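Regulating synaptic membrane exocytosis protein 2 (Rattus norvegicus, PDB 2BWQ) interacts with Rab3 and probably takes part in organising regulated neurotransmitter release at the presynaptic membrane. Local coordinates at residues R37-Y42 and E105-I110; I45-L48 and K54-R57; L11-V16 and S77-R82. All blocks are in the same frame, centred on the assembly; numbering follows the deposited sequence.

Interaction 1: R37-Y42 and E105-I110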
loop_
_atom_site.group_PDB
_atom_site.type_symbol
_atom_site.label_atom_id
_atom_site.label_comp_id
_atom_site.label_asym_id
_atom_site.label_seq_id
_atom_site.Cartn_x
_atom_site.Cartn_y
_atom_site.Cartn_z
ATOM N N ARG A 37 -19.834 -2.508 -13.061
ATOM C CA ARG A 37 -19.148 -3.752 -12.763
ATOM C C ARG A 37 -18.069 -3.492 -11.727
ATOM O O ARG A 37 -17.641 -2.356 -11.520
ATOM C CB ARG A 37 -18.501 -4.277 -14.061
ATOM C CG ARG A 37 -19.515 -4.677 -15.103
ATOM C CD ARG A 37 -18.832 -5.291 -16.319
ATOM N NE ARG A 37 -19.768 -5.711 -17.362
ATOM C CZ ARG A 37 -20.370 -6.895 -17.411
ATOM N NH1 ARG A 37 -20.195 -7.782 -16.437
ATOM N NH2 ARG A 37 -21.160 -7.193 -18.443
ATOM N N PRO A 38 -17.623 -4.531 -11.059
ATOM C CA PRO A 38 -16.591 -4.401 -10.054
ATOM C C PRO A 38 -15.184 -4.287 -10.680
ATOM O O PRO A 38 -15.025 -4.273 -11.899
ATOM C CB PRO A 38 -16.739 -5.698 -9.255
ATOM C CG PRO A 38 -17.239 -6.695 -10.284
ATOM C CD PRO A 38 -18.133 -5.908 -11.208
ATOM N N ARG A 39 -14.195 -4.150 -9.805
ATOM C CA ARG A 39 -12.813 -3.900 -10.174
ATOM C C ARG A 39 -12.003 -5.212 -10.196
ATOM O O ARG A 39 -12.417 -6.205 -9.627
ATOM C CB ARG A 39 -12.238 -2.970 -9.071
ATOM C CG ARG A 39 -12.929 -1.590 -8.947
ATOM C CD ARG A 39 -12.791 -0.801 -10.215
ATOM N NE ARG A 39 -13.458 0.502 -10.114
ATOM C CZ ARG A 39 -13.259 1.526 -10.947
ATOM N NH1 ARG A 39 -12.441 1.409 -12.003
ATOM N NH2 ARG A 39 -13.931 2.649 -10.711
ATOM N N ASN A 40 -10.811 -5.137 -10.768
ATOM C CA ASN A 40 -9.774 -6.152 -10.632
ATOM C C ASN A 40 -8.593 -5.492 -9.974
ATOM O O ASN A 40 -7.664 -5.035 -10.653
ATOM C CB ASN A 40 -9.315 -6.709 -11.988
ATOM C CG ASN A 40 -10.453 -7.304 -12.782
ATOM O OD1 ASN A 40 -11.321 -8.059 -12.261
ATOM N ND2 ASN A 40 -10.460 -6.982 -14.088
ATOM N N PRO A 41 -8.663 -5.331 -8.656
ATOM C CA PRO A 41 -7.679 -4.437 -7.998
ATOM C C PRO A 41 -6.333 -5.072 -7.619
ATOM O O PRO A 41 -6.270 -6.255 -7.214
ATOM C CB PRO A 41 -8.452 -3.916 -6.770
ATOM C CG PRO A 41 -9.398 -5.064 -6.439
ATOM C CD PRO A 41 -9.707 -5.786 -7.726
ATOM N N TYR A 42 -5.283 -4.242 -7.714
ATOM C CA TYR A 42 -3.969 -4.580 -7.139
ATOM C C TYR A 42 -3.383 -3.335 -6.553
ATOM O O TYR A 42 -3.732 -2.240 -6.923
ATOM C CB TYR A 42 -3.027 -5.266 -8.136
ATOM C CG TYR A 42 -2.564 -4.351 -9.255
ATOM C CD1 TYR A 42 -1.355 -3.605 -9.119
ATOM C CD2 TYR A 42 -3.247 -4.332 -10.486
ATOM C CE1 TYR A 42 -0.888 -2.808 -10.160
ATOM C CE2 TYR A 42 -2.789 -3.491 -11.523
ATOM C CZ TYR A 42 -1.586 -2.787 -11.333
ATOM O OH TYR A 42 -1.099 -2.017 -12.387
ATOM N N GLU A 105 -6.860 1.523 -14.645
ATOM C CA GLU A 105 -7.334 2.753 -14.077
ATOM C C GLU A 105 -6.724 2.971 -12.701
ATOM O O GLU A 105 -6.745 2.087 -11.860
ATOM C CB GLU A 105 -8.873 2.797 -13.996
ATOM C CG GLU A 105 -9.351 4.160 -13.507
ATOM C CD GLU A 105 -10.872 4.346 -13.492
ATOM O OE1 GLU A 105 -11.600 3.386 -13.803
ATOM O OE2 GLU A 105 -11.329 5.472 -13.181
ATOM N N PHE A 106 -6.268 4.177 -12.469
ATOM C CA PHE A 106 -5.724 4.595 -11.191
ATOM C C PHE A 106 -6.882 4.762 -10.231
ATOM O O PHE A 106 -7.871 5.461 -10.537
ATOM C CB PHE A 106 -5.056 5.949 -11.406
ATOM C CG PHE A 106 -4.549 6.572 -10.144
ATOM C CD1 PHE A 106 -3.551 5.984 -9.356
ATOM C CD2 PHE A 106 -5.045 7.799 -9.730
ATOM C CE1 PHE A 106 -3.049 6.630 -8.236
ATOM C CE2 PHE A 106 -4.553 8.424 -8.570
ATOM C CZ PHE A 106 -3.522 7.820 -7.834
ATOM N N LEU A 107 -6.763 4.125 -9.052
ATOM C CA LEU A 107 -7.846 4.211 -8.047
ATOM C C LEU A 107 -7.411 4.947 -6.780
ATOM O O LEU A 107 -8.112 4.940 -5.782
ATOM C CB LEU A 107 -8.366 2.834 -7.652
ATOM C CG LEU A 107 -9.046 2.022 -8.774
ATOM C CD1 LEU A 107 -9.443 0.604 -8.266
ATOM C CD2 LEU A 107 -10.236 2.785 -9.320
ATOM N N GLY A 108 -6.199 5.503 -6.757
ATOM C CA GLY A 108 -5.835 6.344 -5.631
ATOM C C GLY A 108 -4.490 6.016 -5.035
ATOM O O GLY A 108 -3.895 4.993 -5.349
ATOM N N GLU A 109 -4.008 6.958 -4.231
ATOM C CA GLU A 109 -2.659 6.893 -3.692
ATOM C C GLU A 109 -2.703 7.187 -2.212
ATOM O O GLU A 109 -3.477 8.053 -1.759
ATOM C CB GLU A 109 -1.761 7.971 -4.410
ATOM C CG GLU A 109 -0.328 8.044 -3.829
ATOM C CD GLU A 109 0.584 8.871 -4.631
ATOM O OE1 GLU A 109 0.324 9.024 -5.802
ATOM O OE2 GLU A 109 1.548 9.328 -4.038
ATOM N N ILE A 110 -1.879 6.479 -1.465
ATOM C CA ILE A 110 -1.582 6.813 -0.076
ATOM C C ILE A 110 -0.060 6.983 -0.003
ATOM O O ILE A 110 0.694 6.126 -0.447
ATOM C CB ILE A 110 -2.026 5.623 0.812
ATOM C CG1 ILE A 110 -3.551 5.473 0.750
ATOM C CG2 ILE A 110 -1.507 5.752 2.265
ATOM C CD1 ILE A 110 -3.962 4.034 0.974
#
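Arg39 reaches across to strand 105-110 with a guanidinium that is gripped at its edge by Glu105 and covered on one face by CD2 of Leu107. The salt bridge is single-pronged: NH1 of Arg39 lies 2.8 Å from OE1 of Glu105, with an N-H...O angle of 164°. Seen from the arginine, OE1 sits in the guanidinium plane; seen from the glutamate, NH1 arrives from above the carboxylate, 56° out of its plane. The two flat groups are turned 65° against each other, and NH1 makes the single bond between them. Methyl CD2 of Leu107 stands 3.6 Å above the guanidinium plane and over its centre, while its sister CD1 approaches the aliphatic shaft, 4.1 Å from Arg39 CD. A bend at chi2 turns the arginine chain into this position. The polar edge has further partners: NH1 also forms a salt bridge with Asp95, and NE donates to the carbonyl of Pro31. Glu105 and Asp95 thus probably offset the charge of an arginine that is buried. The contact ties the loop leading into strand 41-48 to the beginning of strand 105-113, at one end of the beta-sandwich of a C2 domain.

Interaction 2: I45-L48 and K54-R57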
loop_
_atom_site.group_PDB
_atom_site.type_symbol
_atom_site.label_atom_id
_atom_site.label_comp_id
_atom_site.label_asym_id
_atom_site.label_seq_id
_atom_site.Cartn_x
_atom_site.Cartn_y
_atom_site.Cartn_z
ATOM N N ILE A 45 3.582 -0.793 -4.490
ATOM C CA ILE A 45 4.279 0.008 -3.491
ATOM C C ILE A 45 5.678 0.300 -3.947
ATOM O O ILE A 45 6.400 -0.633 -4.368
ATOM C CB ILE A 45 4.296 -0.645 -2.139
ATOM C CG1 ILE A 45 2.858 -0.946 -1.697
ATOM C CG2 ILE A 45 4.991 0.290 -1.119
ATOM C CD1 ILE A 45 2.525 -1.349 -0.173
ATOM N N TYR A 46 6.082 1.552 -3.901
ATOM C CA TYR A 46 7.486 1.969 -4.030
ATOM C C TYR A 46 7.934 2.542 -2.719
ATOM O O TYR A 46 7.288 3.387 -2.065
ATOM C CB TYR A 46 7.683 3.031 -5.092
ATOM C CG TYR A 46 7.804 2.550 -6.501
ATOM C CD1 TYR A 46 8.972 1.958 -6.929
ATOM C CD2 TYR A 46 6.763 2.692 -7.423
ATOM C CE1 TYR A 46 9.115 1.532 -8.226
ATOM C CE2 TYR A 46 6.917 2.250 -8.747
ATOM C CZ TYR A 46 8.082 1.677 -9.105
ATOM O OH TYR A 46 8.224 1.257 -10.437
ATOM N N PHE A 47 9.095 2.071 -2.265
ATOM C CA PHE A 47 9.800 2.639 -1.126
ATOM C C PHE A 47 10.789 3.612 -1.708
ATOM O O PHE A 47 11.784 3.193 -2.315
ATOM C CB PHE A 47 10.534 1.503 -0.369
ATOM C CG PHE A 47 11.172 1.926 0.864
ATOM C CD1 PHE A 47 10.475 2.695 1.806
ATOM C CD2 PHE A 47 12.488 1.505 1.133
ATOM C CE1 PHE A 47 11.033 3.036 2.982
ATOM C CE2 PHE A 47 13.097 1.850 2.341
ATOM C CZ PHE A 47 12.342 2.623 3.268
ATOM N N LEU A 48 10.487 4.872 -1.563
ATOM C CA LEU A 48 11.281 5.952 -2.246
ATOM C C LEU A 48 12.193 6.650 -1.278
ATOM O O LEU A 48 11.961 6.653 -0.082
ATOM C CB LEU A 48 10.323 6.962 -2.839
ATOM C CG LEU A 48 9.400 6.369 -3.897
ATOM C CD1 LEU A 48 8.402 7.406 -4.321
ATOM C CD2 LEU A 48 10.195 5.849 -5.118
ATOM N N LYS A 54 14.142 -2.739 -7.221
ATOM C CA LYS A 54 14.519 -3.197 -5.903
ATOM C C LYS A 54 13.533 -2.691 -4.841
ATOM O O LYS A 54 13.330 -3.309 -3.812
ATOM C CB LYS A 54 15.940 -2.767 -5.539
ATOM C CG LYS A 54 16.443 -3.480 -4.328
ATOM C CD LYS A 54 16.623 -2.670 -3.072
ATOM C CE LYS A 54 17.338 -3.530 -2.016
ATOM N NZ LYS A 54 17.593 -2.745 -0.786
ATOM N N ASN A 55 13.020 -1.487 -5.084
ATOM C CA ASN A 55 12.152 -0.773 -4.131
ATOM C C ASN A 55 10.670 -0.941 -4.495
ATOM O O ASN A 55 9.778 -0.336 -3.853
ATOM C CB ASN A 55 12.589 0.685 -4.077
ATOM C CG ASN A 55 13.855 0.869 -3.258
ATOM O OD1 ASN A 55 14.157 0.015 -2.412
ATOM N ND2 ASN A 55 14.659 1.928 -3.544
ATOM N N LYS A 56 10.362 -1.779 -5.461
ATOM C CA LYS A 56 9.019 -1.960 -5.989
ATOM C C LYS A 56 8.436 -3.289 -5.509
ATOM O O LYS A 56 9.108 -4.326 -5.582
ATOM C CB LYS A 56 9.013 -1.888 -7.531
ATOM C CG LYS A 56 7.626 -2.024 -8.102
ATOM C CD LYS A 56 7.555 -1.903 -9.583
ATOM C CE LYS A 56 6.206 -2.348 -10.070
ATOM N NZ LYS A 56 6.370 -3.658 -10.763
ATOM N N ARG A 57 7.183 -3.266 -5.126
ATOM C CA ARG A 57 6.427 -4.497 -4.811
ATOM C C ARG A 57 5.012 -4.367 -5.314
ATOM O O ARG A 57 4.482 -3.230 -5.410
ATOM C CB ARG A 57 6.333 -4.657 -3.290
ATOM C CG ARG A 57 7.662 -4.857 -2.565
ATOM C CD ARG A 57 8.440 -6.136 -2.872
ATOM N NE ARG A 57 9.626 -6.188 -2.008
ATOM C CZ ARG A 57 10.729 -5.552 -2.227
ATOM N NH1 ARG A 57 10.911 -4.855 -3.350
ATOM N NH2 ARG A 57 11.698 -5.625 -1.302
#
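Ile45 and Arg57 face each other as an antiparallel hydrogen-bonded pair, the tight part of this hairpin contact. Ile45 N donates to Arg57 O at 2.8 Å, and Arg57 N returns a bond of the same length to Ile45 O. Phe47 N to Asn55 O, at 3.0 Å, extends the ladder to the end of the 3-10 turn, and Tyr76 OH also bonds that carbonyl. Asn55 also packs its CB 3.2 Å from Phe47 O, while its ND2 bonds Asp50 O. Between these bonds Tyr46 and Lys56 form the non-hydrogen-bonded pair, their CA atoms 4.7 Å apart.

The Tyr46 ring is closely packed too. Lys56 runs its aliphatic chain over one face in a CH-pi contact, its CG set opposite the backbone N (chi1 -178°): CG lies 3.7 Å above the plane, offset toward the rim, and CD is 3.3 Å from Tyr46 OH. The loose part is the far end of the lysine, which leads away. Replacing Tyr46 with alanine would probably leave the lysine methylenes without their aromatic support, free to swing toward solvent. On the other face of the sheet Arg57 folds back, and its NH1 donates to both Lys54 O (2.9 Å) and Lys56 O (2.9 Å), while NH2 reaches Ile75 O.

Backbone bonds therefore fix the register, whereas the Lys56 side chain contributes only its methylenes; its ammonium is carried beyond the ring.

Interaction 3: L11-V16 and S77-R82. With SO4 (sulfate ion), chain B; SO4 (sulfate ion), chain C.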
loop_
_atom_site.group_PDB
_atom_site.type_symbol
_atom_site.label_atom_id
_atom_site.label_comp_id
_atom_site.label_asym_id
_atom_site.label_seq_id
_atom_site.Cartn_x
_atom_site.Cartn_y
_atom_site.Cartn_z
ATOM N N LEU A 11 2.272 -1.728 9.408
ATOM C CA LEU A 11 3.694 -1.361 9.243
ATOM C C LEU A 11 4.473 -1.706 10.493
ATOM O O LEU A 11 4.000 -1.430 11.600
ATOM C CB LEU A 11 3.794 0.148 9.013
ATOM C CG LEU A 11 3.039 0.735 7.830
ATOM C CD1 LEU A 11 3.157 2.242 7.790
ATOM C CD2 LEU A 11 3.596 0.165 6.488
ATOM N N TRP A 12 5.702 -2.164 10.302
ATOM C CA TRP A 12 6.559 -2.347 11.443
ATOM C C TRP A 12 8.015 -2.269 10.982
ATOM O O TRP A 12 8.363 -2.882 9.981
ATOM C CB TRP A 12 6.274 -3.721 12.077
ATOM C CG TRP A 12 7.137 -4.013 13.278
ATOM C CD1 TRP A 12 7.157 -3.331 14.504
ATOM C CD2 TRP A 12 8.076 -5.022 13.330
ATOM N NE1 TRP A 12 8.155 -3.904 15.284
ATOM C CE2 TRP A 12 8.734 -4.928 14.592
ATOM C CE3 TRP A 12 8.471 -5.997 12.433
ATOM C CZ2 TRP A 12 9.753 -5.811 14.948
ATOM C CZ3 TRP A 12 9.500 -6.857 12.775
ATOM C CH2 TRP A 12 10.123 -6.746 14.004
ATOM N N PHE A 13 8.816 -1.641 11.808
ATOM C CA PHE A 13 10.267 -1.602 11.565
ATOM C C PHE A 13 11.015 -2.477 12.560
ATOM O O PHE A 13 10.802 -2.339 13.758
ATOM C CB PHE A 13 10.739 -0.154 11.630
ATOM C CG PHE A 13 12.238 -0.012 11.480
ATOM C CD1 PHE A 13 12.885 -0.412 10.303
ATOM C CD2 PHE A 13 13.023 0.519 12.521
ATOM C CE1 PHE A 13 14.252 -0.337 10.157
ATOM C CE2 PHE A 13 14.426 0.619 12.376
ATOM C CZ PHE A 13 15.005 0.205 11.167
ATOM N N ASP A 14 11.833 -3.373 12.042
ATOM C CA ASP A 14 12.639 -4.205 12.870
ATOM C C ASP A 14 14.021 -3.522 13.032
ATOM O O ASP A 14 14.869 -3.572 12.079
ATOM C CB ASP A 14 12.788 -5.556 12.220
ATOM C CG ASP A 14 13.689 -6.514 13.020
ATOM O OD1 ASP A 14 14.351 -6.082 13.979
ATOM O OD2 ASP A 14 13.808 -7.646 12.603
ATOM N N LYS A 15 14.250 -2.796 14.137
ATOM C CA LYS A 15 15.434 -1.919 14.280
ATOM C C LYS A 15 16.751 -2.641 14.429
ATOM O O LYS A 15 17.795 -2.062 14.112
ATOM C CB LYS A 15 15.256 -0.926 15.441
ATOM C CG LYS A 15 15.374 -1.541 16.847
ATOM C CD LYS A 15 14.999 -0.521 17.941
ATOM C CE LYS A 15 14.032 0.555 17.426
ATOM N NZ LYS A 15 13.192 1.156 18.514
ATOM N N VAL A 16 16.709 -3.897 14.853
ATOM C CA VAL A 16 17.930 -4.692 15.016
ATOM C C VAL A 16 18.262 -5.377 13.686
ATOM O O VAL A 16 19.437 -5.498 13.347
ATOM C CB VAL A 16 17.727 -5.776 16.100
ATOM C CG1 VAL A 16 19.006 -6.567 16.374
ATOM C CG2 VAL A 16 17.226 -5.171 17.448
ATOM N N SER A 77 14.606 -4.263 2.685
ATOM C CA SER A 77 15.839 -4.348 3.435
ATOM C C SER A 77 16.990 -4.043 2.495
ATOM O O SER A 77 16.878 -4.417 1.325
ATOM C CB SER A 77 16.036 -5.789 3.887
ATOM O OG SER A 77 17.305 -6.004 4.538
ATOM N N PRO A 78 18.060 -3.394 2.959
ATOM C CA PRO A 78 18.271 -2.899 4.321
ATOM C C PRO A 78 17.561 -1.590 4.534
ATOM O O PRO A 78 17.419 -0.778 3.581
ATOM C CB PRO A 78 19.770 -2.581 4.333
ATOM C CG PRO A 78 20.106 -2.235 2.891
ATOM C CD PRO A 78 19.237 -3.161 2.079
ATOM N N VAL A 79 17.059 -1.373 5.740
ATOM C CA VAL A 79 16.451 -0.088 6.142
ATOM C C VAL A 79 16.994 0.348 7.483
ATOM O O VAL A 79 17.118 -0.482 8.400
ATOM C CB VAL A 79 14.880 -0.179 6.236
ATOM C CG1 VAL A 79 14.306 1.199 6.642
ATOM C CG2 VAL A 79 14.371 -0.565 4.857
ATOM N N HIS A 80 17.296 1.639 7.594
ATOM C CA HIS A 80 17.964 2.209 8.739
ATOM C C HIS A 80 17.132 3.348 9.343
ATOM O O HIS A 80 16.738 4.234 8.573
ATOM C CB HIS A 80 19.358 2.703 8.310
ATOM C CG HIS A 80 20.264 1.593 7.874
ATOM N ND1 HIS A 80 21.067 0.910 8.748
ATOM C CD2 HIS A 80 20.463 1.030 6.663
ATOM C CE1 HIS A 80 21.716 -0.040 8.102
ATOM N NE2 HIS A 80 21.390 0.022 6.828
ATOM N N ARG A 81 16.927 3.324 10.671
ATOM C CA ARG A 81 16.143 4.375 11.361
ATOM C C ARG A 81 16.621 5.801 10.928
ATOM O O ARG A 81 15.816 6.746 10.707
ATOM C CB ARG A 81 16.316 4.197 12.877
ATOM C CG ARG A 81 15.655 5.258 13.738
ATOM C CD ARG A 81 14.182 5.253 13.577
ATOM N NE ARG A 81 13.516 6.410 14.192
ATOM C CZ ARG A 81 13.604 7.676 13.760
ATOM N NH1 ARG A 81 14.333 8.003 12.699
ATOM N NH2 ARG A 81 12.946 8.634 14.409
ATOM N N ARG A 82 17.930 5.948 10.788
ATOM C CA ARG A 82 18.443 7.285 10.473
ATOM C C ARG A 82 17.951 7.831 9.116
ATOM O O ARG A 82 18.133 9.013 8.791
ATOM C CB ARG A 82 19.966 7.298 10.520
ATOM C CG ARG A 82 20.582 6.537 9.402
ATOM C CD ARG A 82 22.088 6.358 9.502
ATOM N NE ARG A 82 22.427 5.509 10.648
ATOM C CZ ARG A 82 23.462 5.746 11.459
ATOM N NH1 ARG A 82 24.126 6.859 11.349
ATOM N NH2 ARG A 82 23.741 4.913 12.446
HETATM S S SO4 B . 20.276 2.974 12.247
HETATM O O1 SO4 B . 19.841 4.350 11.885
HETATM O O2 SO4 B . 20.435 2.875 13.680
HETATM O O3 SO4 B . 19.320 1.957 11.825
HETATM O O4 SO4 B . 21.584 2.689 11.632
HETATM S S SO4 C . 24.514 10.166 10.053
HETATM O O1 SO4 C . 23.767 11.455 10.174
HETATM O O2 SO4 C . 23.679 9.068 9.631
HETATM O O3 SO4 C . 25.310 10.304 8.807
HETATM O O4 SO4 C . 25.323 9.967 11.225
#
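A sulfate-holding loop at one end of the C2 beta-sandwich, 77-82, is backed by the ring of Phe13 from strand 6-14. The ring turns an edge to Val79: CE1 of Phe13 is 3.4 Å from Val79 O, which lies near the ring plane, and the same CE1 is 3.8 Å from methyl CG1 of Val79. In addition, CZ of Phe13 comes to 3.7 Å from Arg81 N. The first torsion (chi1 176°) sets CG of Phe13 opposite the backbone N and sends the ring out from the strand to the loop; Phe84 adds an edge-to-face partner.

Beyond this support, two successive backbone amides bind the chain B sulfate, Arg81 N to O3 at 3.0 Å and Arg82 N to O1 at 2.7 Å. Arg82 NE bonds O1 and O4 of that ion, and NH2 also bonds O4. NH1 of Arg82 turns to the chain C sulfate, 2.8 Å from its O2 with an N-H...O angle of 165°.

Between the two segments there is thus van der Waals contact of a phenyl ring with a methyl and with backbone atoms, whereas the loop's amides and Arg82 gather anions. The sulfates probably come from the crystallisation liquor, so they reveal an anion-receptive surface without identifying a physiological ligand.

Interactions 1 and 3 mark opposite sides of the chain's centre, their centres 29 Å apart and their nearest atoms about 8 Å apart. Interaction 2 lies between them in distance, 18 Å from interaction 1 and 15 Å from interaction 3 (centre to centre). It shares strand 41-48 with interaction 1, so one strand runs from the Arg39 end of the sandwich to the hairpin. With interaction 3 it is in direct contact: Lys54 NZ lies 2.8 Å from Ser77 O, a probable hydrogen bond, and Phe47 CE2 packs 3.7 Å from Val79 CG2. The sulfates belong to interaction 3, whose loop 77-82 is touched by Lys54 and Phe47 of interaction 2.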